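Long-range contact in putative uncharacterized protein (Pseudomonas phage 201phi2-1, PDB 3R4V), which belongs to the phage tubulin-like family and holds guanosine-5'-diphosphate in a pocket: residues S115-A120 / I148-V153. Numbering follows the deposited sequence.
Sequences SFVVGA and IVVNYV. With GDP (guanosine-5'-diphosphate), chain B.
Val-149 O accepts Ser-115 N at 2.9 Å in the carbonyl plane and also takes a hydrogen bond from a water that is joined to Ser-115 OG, so two donors grip one carbonyl. Val-150 lays its CG1 4.0 Å from Ser-115 CB, while its CB and CG2 meet Val-117 CG2. The backbone N-H of Asn-151 goes to Ser-115 O, and its backbone O receives Val-117 N-H. Asn-151 CB meets the Phe-116 ring obliquely; CG anti to the backbone N (chi1 -177°) lays the amide beside that ring, OD1 3.5 Å from Phe-116 CD1, planes 49° apart. Leu-211 O and Lys-171 NZ hold the buried amide. On the face of Ser-115, Val-117 and Val-150, Tyr-152 turns a ring edge to Val-117 CG2 and packs CE1 and OH against Gly-119 CA, OH at 3.6 Å. Val-153 N bonds to Val-117 O, and Val-153 O takes Gly-119 N at 2.8 Å from 42° above the carbonyl plane. These parallel strands are joined through helix 124-144 as a beta-alpha-beta unit of the tubulin-like nucleotide-binding core. Five backbone bonds thus fix a strand that brings Val-118 CG1 3.7 Å from GDP N2 and, just beyond its end, Ala-120 CB against the ribose: apolar groups line this side of the pocket.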
loop_
_atom_site.group_PDB
_atom_site.type_symbol
_atom_site.label_atom_id
_atom_site.label_comp_id
_atom_site.label_asym_id
_atom_site.label_seq_id
_atom_site.Cartn_x
_atom_site.Cartn_y
_atom_site.Cartn_z
ATOM N N SER A 115 0.032 1.223 5.120
ATOM C CA SER A 115 0.185 0.435 3.894
ATOM C C SER A 115 1.120 1.127 2.928
ATOM O O SER A 115 1.239 2.344 2.937
ATOM C CB SER A 115 -1.174 0.269 3.210
ATOM O OG SER A 115 -2.091 -0.373 4.084
ATOM N N PHE A 116 1.773 0.338 2.083
ATOM C CA PHE A 116 2.570 0.868 0.997
ATOM C C PHE A 116 1.934 0.372 -0.302
ATOM O O PHE A 116 1.902 -0.841 -0.553
ATOM C CB PHE A 116 4.018 0.372 1.115
ATOM C CG PHE A 116 4.790 1.069 2.205
ATOM C CD1 PHE A 116 5.552 2.187 1.922
ATOM C CD2 PHE A 116 4.692 0.638 3.514
ATOM C CE1 PHE A 116 6.225 2.853 2.933
ATOM C CE2 PHE A 116 5.368 1.306 4.536
ATOM C CZ PHE A 116 6.131 2.396 4.241
ATOM N N VAL A 117 1.396 1.289 -1.104
ATOM C CA VAL A 117 0.610 0.872 -2.268
ATOM C C VAL A 117 1.180 1.504 -3.527
ATOM O O VAL A 117 1.671 2.638 -3.498
ATOM C CB VAL A 117 -0.890 1.215 -2.112
ATOM C CG1 VAL A 117 -1.500 0.425 -0.939
ATOM C CG2 VAL A 117 -1.099 2.717 -1.955
ATOM N N VAL A 118 1.145 0.755 -4.627
ATOM C CA VAL A 118 1.754 1.220 -5.871
ATOM C C VAL A 118 0.677 1.647 -6.870
ATOM O O VAL A 118 -0.285 0.912 -7.117
ATOM C CB VAL A 118 2.632 0.113 -6.497
ATOM C CG1 VAL A 118 3.039 0.467 -7.922
ATOM C CG2 VAL A 118 3.863 -0.128 -5.651
ATOM N N GLY A 119 0.846 2.827 -7.451
ATOM C CA GLY A 119 -0.025 3.292 -8.519
ATOM C C GLY A 119 0.487 2.793 -9.864
ATOM O O GLY A 119 1.452 3.336 -10.420
ATOM N N ALA A 120 -0.163 1.764 -10.394
ATOM C CA ALA A 120 0.278 1.141 -11.644
ATOM C C ALA A 120 -0.250 1.937 -12.827
ATOM O O ALA A 120 -1.391 2.403 -12.811
ATOM C CB ALA A 120 -0.220 -0.301 -11.719
ATOM N N ILE A 148 -7.176 5.173 6.986
ATOM C CA ILE A 148 -6.423 4.158 6.271
ATOM C C ILE A 148 -5.237 4.861 5.653
ATOM O O ILE A 148 -5.373 5.627 4.695
ATOM C CB ILE A 148 -7.289 3.449 5.211
ATOM C CG1 ILE A 148 -8.453 2.695 5.888
ATOM C CG2 ILE A 148 -6.407 2.538 4.335
ATOM C CD1 ILE A 148 -8.053 1.509 6.783
ATOM N N VAL A 149 -4.073 4.650 6.261
ATOM C CA VAL A 149 -2.912 5.501 6.042
ATOM C C VAL A 149 -1.989 4.786 5.091
ATOM O O VAL A 149 -1.535 3.692 5.382
ATOM C CB VAL A 149 -2.186 5.735 7.392
ATOM C CG1 VAL A 149 -0.913 6.516 7.212
ATOM C CG2 VAL A 149 -3.122 6.466 8.364
ATOM N N VAL A 150 -1.723 5.411 3.952
ATOM C CA VAL A 150 -0.935 4.759 2.918
ATOM C C VAL A 150 0.184 5.643 2.403
ATOM O O VAL A 150 0.039 6.850 2.259
ATOM C CB VAL A 150 -1.815 4.315 1.727
ATOM C CG1 VAL A 150 -3.084 3.594 2.229
ATOM C CG2 VAL A 150 -2.178 5.487 0.848
ATOM N N ASN A 151 1.319 5.018 2.129
ATOM C CA ASN A 151 2.387 5.662 1.400
ATOM C C ASN A 151 2.156 5.267 -0.046
ATOM O O ASN A 151 2.225 4.077 -0.393
ATOM C CB ASN A 151 3.732 5.137 1.887
ATOM C CG ASN A 151 4.902 5.821 1.210
ATOM O OD1 ASN A 151 5.510 5.276 0.286
ATOM N ND2 ASN A 151 5.224 7.025 1.663
ATOM N N TYR A 152 1.839 6.259 -0.866
ATOM C CA TYR A 152 1.454 6.030 -2.252
ATOM C C TYR A 152 2.662 6.228 -3.157
ATOM O O TYR A 152 3.336 7.248 -3.075
ATOM C CB TYR A 152 0.345 7.002 -2.662
ATOM C CG TYR A 152 0.038 6.955 -4.148
ATOM C CD1 TYR A 152 -0.724 5.916 -4.686
ATOM C CD2 TYR A 152 0.530 7.931 -5.012
ATOM C CE1 TYR A 152 -1.004 5.871 -6.053
ATOM C CE2 TYR A 152 0.252 7.895 -6.377
ATOM C CZ TYR A 152 -0.506 6.852 -6.889
ATOM O OH TYR A 152 -0.780 6.811 -8.240
ATOM N N VAL A 153 2.955 5.238 -3.997
ATOM C CA VAL A 153 4.122 5.304 -4.862
ATOM C C VAL A 153 3.675 5.030 -6.293
ATOM O O VAL A 153 3.306 3.894 -6.629
ATOM C CB VAL A 153 5.173 4.258 -4.451
ATOM C CG1 VAL A 153 6.371 4.322 -5.375
ATOM C CG2 VAL A 153 5.610 4.484 -3.004
HETATM P PB GDP B . -1.447 -8.799 -8.980
HETATM O O1B GDP B . -0.584 -10.022 -8.774
HETATM O O2B GDP B . -1.700 -8.170 -7.636
HETATM O O3B GDP B . -2.747 -9.183 -9.677
HETATM O O3A GDP B . -0.704 -7.773 -9.956
HETATM P PA GDP B . 0.829 -7.295 -9.856
HETATM O O1A GDP B . 1.818 -8.406 -10.170
HETATM O O2A GDP B . 1.105 -6.661 -8.523
HETATM O "O5'" GDP B . 0.850 -6.236 -11.026
HETATM C "C5'" GDP B . -0.070 -5.132 -11.064
HETATM C "C4'" GDP B . 0.539 -3.962 -11.828
HETATM O "O4'" GDP B . 1.592 -3.379 -11.049
HETATM C "C3'" GDP B . 1.194 -4.371 -13.138
HETATM O "O3'" GDP B . 0.270 -4.256 -14.215
HETATM C "C2'" GDP B . 2.319 -3.370 -13.285
HETATM O "O2'" GDP B . 1.828 -2.148 -13.834
HETATM C "C1'" GDP B . 2.728 -3.049 -11.865
HETATM N N9 GDP B . 3.810 -3.921 -11.361
HETATM C C8 GDP B . 3.977 -5.248 -11.579
HETATM N N7 GDP B . 5.061 -5.715 -10.908
HETATM C C5 GDP B . 5.591 -4.680 -10.219
HETATM C C6 GDP B . 6.730 -4.472 -9.297
HETATM O O6 GDP B . 7.483 -5.417 -8.991
HETATM N N1 GDP B . 6.924 -3.233 -8.806
HETATM C C2 GDP B . 6.118 -2.195 -9.124
HETATM N N2 GDP B . 6.352 -0.966 -8.594
HETATM N N3 GDP B . 5.058 -2.319 -9.956
HETATM C C4 GDP B . 4.755 -3.512 -10.516
HETATM O O HOH W 1 -3.071 1.439 5.859
#